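Long-range contacts in superoxide dismutase [Fe] (Sulfolobus solfataricus, PDB 1WB7), which destroys toxic superoxide radicals by converting them to hydrogen peroxide and oxygen at a single iron ion in each subunit of a homotetramer: residues 122-127 against 186-191; 128-133 against 182-187. The protein carries 1 engineered substitution. One frame throughout, in Å; residues are numbered along the deposited sequence.

Contact 1 (122-127 against 186-191)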
loop_
_atom_site.group_PDB
_atom_site.type_symbol
_atom_site.label_atom_id
_atom_site.label_comp_id
_atom_site.label_asym_id
_atom_site.label_seq_id
_atom_site.Cartn_x
_atom_site.Cartn_y
_atom_site.Cartn_z
ATOM N N VAL A 122 5.062 -7.196 -23.935
ATOM C CA VAL A 122 4.398 -6.275 -23.023
ATOM C C VAL A 122 4.253 -6.861 -21.622
ATOM O O VAL A 122 4.428 -6.150 -20.632
ATOM C CB VAL A 122 3.009 -5.872 -23.561
ATOM C CG1 VAL A 122 2.291 -4.976 -22.562
ATOM C CG2 VAL A 122 3.173 -5.153 -24.892
ATOM N N PHE A 123 3.952 -8.153 -21.536
ATOM C CA PHE A 123 3.788 -8.802 -20.238
ATOM C C PHE A 123 5.123 -8.877 -19.510
ATOM O O PHE A 123 5.209 -8.607 -18.315
ATOM C CB PHE A 123 3.239 -10.222 -20.401
ATOM C CG PHE A 123 2.755 -10.830 -19.114
ATOM C CD1 PHE A 123 1.495 -10.512 -18.610
ATOM C CD2 PHE A 123 3.568 -11.688 -18.386
ATOM C CE1 PHE A 123 1.054 -11.039 -17.400
ATOM C CE2 PHE A 123 3.140 -12.221 -17.172
ATOM C CZ PHE A 123 1.879 -11.895 -16.676
ATOM N N THR A 124 6.156 -9.269 -20.239
ATOM C CA THR A 124 7.488 -9.393 -19.677
ATOM C C THR A 124 7.954 -8.024 -19.187
ATOM O O THR A 124 8.506 -7.893 -18.095
ATOM C CB THR A 124 8.459 -9.951 -20.737
ATOM O OG1 THR A 124 8.039 -11.271 -21.100
ATOM C CG2 THR A 124 9.885 -10.010 -20.206
ATOM N N GLU A 125 7.700 -7.003 -19.993
ATOM C CA GLU A 125 8.081 -5.637 -19.659
ATOM C C GLU A 125 7.362 -5.176 -18.395
ATOM O O GLU A 125 7.966 -4.574 -17.503
ATOM C CB GLU A 125 7.717 -4.712 -20.822
ATOM C CG GLU A 125 8.071 -3.256 -20.614
ATOM C CD GLU A 125 7.452 -2.359 -21.677
ATOM O OE1 GLU A 125 7.073 -2.875 -22.751
ATOM O OE2 GLU A 125 7.353 -1.139 -21.440
ATOM N N THR A 126 6.067 -5.464 -18.322
ATOM C CA THR A 126 5.267 -5.062 -17.178
ATOM C C THR A 126 5.679 -5.837 -15.931
ATOM O O THR A 126 5.766 -5.270 -14.844
ATOM C CB THR A 126 3.766 -5.265 -17.465
ATOM O OG1 THR A 126 3.404 -4.506 -18.626
ATOM C CG2 THR A 126 2.926 -4.787 -16.298
ATOM N N ALA A 127 5.954 -7.127 -16.093
ATOM C CA ALA A 127 6.373 -7.948 -14.965
ATOM C C ALA A 127 7.694 -7.435 -14.383
ATOM O O ALA A 127 7.851 -7.359 -13.169
ATOM C CB ALA A 127 6.526 -9.399 -15.400
ATOM N N ASP A 186 15.706 -12.848 -15.677
ATOM C CA ASP A 186 16.070 -14.117 -16.306
ATOM C C ASP A 186 15.053 -15.185 -15.924
ATOM O O ASP A 186 14.718 -16.061 -16.727
ATOM C CB ASP A 186 17.475 -14.558 -15.881
ATOM C CG ASP A 186 18.562 -13.647 -16.428
ATOM O OD1 ASP A 186 18.372 -13.082 -17.524
ATOM O OD2 ASP A 186 19.614 -13.504 -15.776
ATOM N N TYR A 187 14.571 -15.104 -14.688
ATOM C CA TYR A 187 13.561 -16.028 -14.182
ATOM C C TYR A 187 12.275 -15.814 -14.979
ATOM O O TYR A 187 11.605 -16.768 -15.367
ATOM C CB TYR A 187 13.314 -15.751 -12.696
ATOM C CG TYR A 187 11.940 -16.138 -12.193
ATOM C CD1 TYR A 187 11.564 -17.475 -12.081
ATOM C CD2 TYR A 187 11.022 -15.161 -11.812
ATOM C CE1 TYR A 187 10.300 -17.834 -11.597
ATOM C CE2 TYR A 187 9.757 -15.503 -11.328
ATOM C CZ TYR A 187 9.402 -16.843 -11.221
ATOM O OH TYR A 187 8.158 -17.183 -10.739
ATOM N N VAL A 188 11.938 -14.552 -15.225
ATOM C CA VAL A 188 10.737 -14.232 -15.982
ATOM C C VAL A 188 10.826 -14.832 -17.387
ATOM O O VAL A 188 9.851 -15.402 -17.881
ATOM C CB VAL A 188 10.522 -12.700 -16.080
ATOM C CG1 VAL A 188 9.327 -12.390 -16.973
ATOM C CG2 VAL A 188 10.297 -12.121 -14.692
ATOM N N ASN A 189 11.991 -14.715 -18.027
ATOM C CA ASN A 189 12.160 -15.270 -19.372
ATOM C C ASN A 189 12.017 -16.785 -19.353
ATOM O O ASN A 189 11.369 -17.367 -20.223
ATOM C CB ASN A 189 13.531 -14.920 -19.961
ATOM C CG ASN A 189 13.664 -13.449 -20.325
ATOM O OD1 ASN A 189 12.708 -12.815 -20.789
ATOM N ND2 ASN A 189 14.868 -12.902 -20.138
ATOM N N ALA A 190 12.627 -17.426 -18.360
ATOM C CA ALA A 190 12.571 -18.881 -18.245
ATOM C C ALA A 190 11.162 -19.397 -17.969
ATOM O O ALA A 190 10.774 -20.464 -18.444
ATOM C CB ALA A 190 13.513 -19.343 -17.145
ATOM N N TRP A 191 10.399 -18.627 -17.204
ATOM C CA TRP A 191 9.040 -18.994 -16.834
ATOM C C TRP A 191 8.116 -19.275 -18.022
ATOM O O TRP A 191 7.272 -20.169 -17.954
ATOM C CB TRP A 191 8.451 -17.892 -15.951
ATOM C CG TRP A 191 6.991 -18.009 -15.701
ATOM C CD1 TRP A 191 6.368 -18.862 -14.836
ATOM C CD2 TRP A 191 5.965 -17.214 -16.296
ATOM N NE1 TRP A 191 5.014 -18.638 -14.850
ATOM C CE2 TRP A 191 4.739 -17.632 -15.739
ATOM C CE3 TRP A 191 5.962 -16.185 -17.247
ATOM C CZ2 TRP A 191 3.520 -17.056 -16.099
ATOM C CZ3 TRP A 191 4.748 -15.612 -17.606
ATOM C CH2 TRP A 191 3.545 -16.050 -17.031
#
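Val188 meets Thr124 where the two helices come nearest, with CA atoms 6.9 Å apart, and has the most surface buried by the contact. Its CG1 branch does the touching. With CG1 anti to the backbone N (chi1 175°), Val188 CG1 lies 4.1 Å from Thr124 CG2, the two side chains sliding past each other in opposite directions, and 4.4 Å from Ala127 CB. Thr124 turns its methyl to this interface, where Thr124 CG2 also lies 4.0 Å from Asn189 OD1, while its hydroxyl OG1 bonds elsewhere, to Lys120 O and to the indole NE1 of Trp192. Phe123 and Trp191 extend the apolar seam. Phe123 CE2 stands 3.8 Å from Trp191 CZ3, rim to rim; the planes differ by 23° and the ring centroids lie 5.9 Å apart, so neither ring covers the other's face. Trp191 then runs on to Leu167 and Leu169 of strand 165-170, which ends in the iron ligand Asp170. The axes of the two short segments run roughly antiparallel, at 148° and 10.4 Å at closest approach; the contact joins helices 116-128 and 184-191 of the C-terminal domain. No hydrogen bond crosses between the segments, which implies van der Waals contact and burial of apolar surface.

Contact 2 (128-133 against 182-187)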
loop_
_atom_site.group_PDB
_atom_site.type_symbol
_atom_site.label_atom_id
_atom_site.label_comp_id
_atom_site.label_asym_id
_atom_site.label_seq_id
_atom_site.Cartn_x
_atom_site.Cartn_y
_atom_site.Cartn_z
ATOM N N ASN A 128 8.637 -7.078 -15.250
ATOM C CA ASN A 128 9.930 -6.593 -14.783
ATOM C C ASN A 128 9.879 -5.201 -14.171
ATOM O O ASN A 128 10.783 -4.821 -13.434
ATOM C CB ASN A 128 10.961 -6.609 -15.916
ATOM C CG ASN A 128 11.356 -8.017 -16.329
ATOM O OD1 ASN A 128 11.536 -8.893 -15.487
ATOM N ND2 ASN A 128 11.506 -8.233 -17.629
ATOM N N SER A 129 8.828 -4.443 -14.465
ATOM C CA SER A 129 8.699 -3.093 -13.929
ATOM C C SER A 129 8.206 -3.101 -12.486
ATOM O O SER A 129 8.235 -2.076 -11.806
ATOM C CB SER A 129 7.716 -2.274 -14.769
ATOM O OG SER A 129 6.375 -2.680 -14.518
ATOM N N LEU A 130 7.745 -4.257 -12.021
ATOM C CA LEU A 130 7.229 -4.369 -10.661
ATOM C C LEU A 130 8.252 -3.962 -9.610
ATOM O O LEU A 130 9.302 -4.586 -9.479
ATOM C CB LEU A 130 6.760 -5.798 -10.382
ATOM C CG LEU A 130 6.421 -6.117 -8.922
ATOM C CD1 LEU A 130 5.293 -5.216 -8.441
ATOM C CD2 LEU A 130 6.033 -7.577 -8.792
ATOM N N PRO A 131 7.958 -2.900 -8.848
ATOM C CA PRO A 131 8.867 -2.422 -7.802
ATOM C C PRO A 131 8.706 -3.253 -6.533
ATOM O O PRO A 131 7.738 -3.084 -5.793
ATOM C CB PRO A 131 8.421 -0.982 -7.597
ATOM C CG PRO A 131 6.921 -1.101 -7.774
ATOM C CD PRO A 131 6.817 -1.977 -9.011
ATOM N N GLY A 132 9.648 -4.153 -6.287
ATOM C CA GLY A 132 9.571 -4.986 -5.102
ATOM C C GLY A 132 8.968 -6.345 -5.392
ATOM O O GLY A 132 8.916 -6.777 -6.546
ATOM N N THR A 133 8.503 -7.016 -4.344
ATOM C CA THR A 133 7.918 -8.336 -4.489
ATOM C C THR A 133 6.424 -8.281 -4.801
ATOM O O THR A 133 5.741 -7.312 -4.472
ATOM C CB THR A 133 8.152 -9.189 -3.221
ATOM O OG1 THR A 133 7.681 -8.487 -2.066
ATOM C CG2 THR A 133 9.628 -9.479 -3.054
ATOM N N ASN A 182 19.525 -12.367 -7.726
ATOM C CA ASN A 182 18.786 -11.141 -8.002
ATOM C C ASN A 182 18.417 -10.888 -9.465
ATOM O O ASN A 182 17.938 -9.801 -9.795
ATOM C CB ASN A 182 19.560 -9.936 -7.461
ATOM C CG ASN A 182 20.826 -9.657 -8.244
ATOM O OD1 ASN A 182 21.612 -10.563 -8.529
ATOM N ND2 ASN A 182 21.036 -8.391 -8.591
ATOM N N LYS A 183 18.619 -11.871 -10.338
ATOM C CA LYS A 183 18.287 -11.694 -11.756
ATOM C C LYS A 183 16.844 -12.104 -12.079
ATOM O O LYS A 183 16.600 -13.013 -12.875
ATOM C CB LYS A 183 19.261 -12.494 -12.627
ATOM C CG LYS A 183 20.712 -12.031 -12.532
ATOM C CD LYS A 183 20.856 -10.558 -12.910
ATOM C CE LYS A 183 22.318 -10.128 -12.959
ATOM N NZ LYS A 183 23.079 -10.858 -14.023
ATOM N N ARG A 184 15.888 -11.414 -11.465
ATOM C CA ARG A 184 14.476 -11.706 -11.666
ATOM C C ARG A 184 14.081 -11.771 -13.143
ATOM O O ARG A 184 13.269 -12.607 -13.536
ATOM C CB ARG A 184 13.622 -10.653 -10.951
ATOM C CG ARG A 184 12.140 -11.005 -10.853
ATOM C CD ARG A 184 11.370 -9.966 -10.050
ATOM N NE ARG A 184 11.293 -8.688 -10.748
ATOM C CZ ARG A 184 10.683 -7.609 -10.266
ATOM N NH1 ARG A 184 10.099 -7.650 -9.076
ATOM N NH2 ARG A 184 10.642 -6.494 -10.980
ATOM N N ALA A 185 14.659 -10.892 -13.958
ATOM C CA ALA A 185 14.336 -10.852 -15.381
ATOM C C ALA A 185 14.654 -12.156 -16.108
ATOM O O ALA A 185 13.955 -12.527 -17.057
ATOM C CB ALA A 185 15.054 -9.682 -16.052
ATOM N N ASP A 186 15.706 -12.848 -15.677
ATOM C CA ASP A 186 16.070 -14.117 -16.306
ATOM C C ASP A 186 15.053 -15.185 -15.924
ATOM O O ASP A 186 14.718 -16.061 -16.727
ATOM C CB ASP A 186 17.475 -14.558 -15.881
ATOM C CG ASP A 186 18.562 -13.647 -16.428
ATOM O OD1 ASP A 186 18.372 -13.082 -17.524
ATOM O OD2 ASP A 186 19.614 -13.504 -15.776
ATOM N N TYR A 187 14.571 -15.104 -14.688
ATOM C CA TYR A 187 13.561 -16.028 -14.182
ATOM C C TYR A 187 12.275 -15.814 -14.979
ATOM O O TYR A 187 11.605 -16.768 -15.367
ATOM C CB TYR A 187 13.314 -15.751 -12.696
ATOM C CG TYR A 187 11.940 -16.138 -12.193
ATOM C CD1 TYR A 187 11.564 -17.475 -12.081
ATOM C CD2 TYR A 187 11.022 -15.161 -11.812
ATOM C CE1 TYR A 187 10.300 -17.834 -11.597
ATOM C CE2 TYR A 187 9.757 -15.503 -11.328
ATOM C CZ TYR A 187 9.402 -16.843 -11.221
ATOM O OH TYR A 187 8.158 -17.183 -10.739
HETATM O O HOH W 1 12.481 -8.275 -13.206
#
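Arg184, in the first turn of helix 184-191, reaches across to the backbone from Asn128, the last residue of helix 116-128, through to Gly132 in the loop that leads to strand 134-140, within the C-terminal domain of the iron/manganese superoxide dismutase fold. Hydrogen bonds dominate. Arg184 NH1 and NH2 both grip Leu130 O end-on: the bond from Arg184 NH2 to Leu130 O is 2.8 Å long and nearly straight (161°), lying in the carbonyl plane on a lone pair, whereas that from Arg184 NH1 is longer at 3.2 Å and tilted 34° from that plane. Weak bonds from Arg184 NH2 to Asn128 O (3.0 Å) and from Arg184 NH1 to Gly132 O (2.9 Å) add two more carbonyls at the guanidinium edge. An extended chain bent only at chi3 (68°) delivers the group there. Replacing Arg184 by an alanine is likely to leave the carbonyls of Asn128, Leu130 and Gly132 without their shared donor and the loop less firmly tied to the helix.

Van der Waals contact is slighter. Leu130 crosses the arginine at about a right angle, Leu130 CG 4.0 Å from Arg184 NH1, and Asn128 OD1 rests 3.4 Å from Ala185 CA. The positive charge also has Glu171 as a long, weak ion partner. Beyond this site, Pro131 O bonds to Asn154 of the third subunit. Water completes the polar set: one molecule, close to Asn128 OD1, accepts from Arg184 NE at 2.8 Å.

Both contacts use helix 184-191: contact 1 joins it to helix 116-128, contact 2 to the last residue of that helix and the loop after it. Their centres lie 8 Å apart on the same side of the chain's centre. Contact 1 is mostly buried and apolar, made by methyls and aromatic rims between two helices. Contact 2 lies nearer the surface, where one charged side chain serves backbone carbonyls and a water lies between it and a side-chain amide. The two meet where Val188 CG2 packs 3.5 Å from Asn128 OD1. Residues of both reach the second subunit, through Glu125 and Ser129 among others, but 128-133 also borders the third, so contact 2 has neighbours on two other subunits.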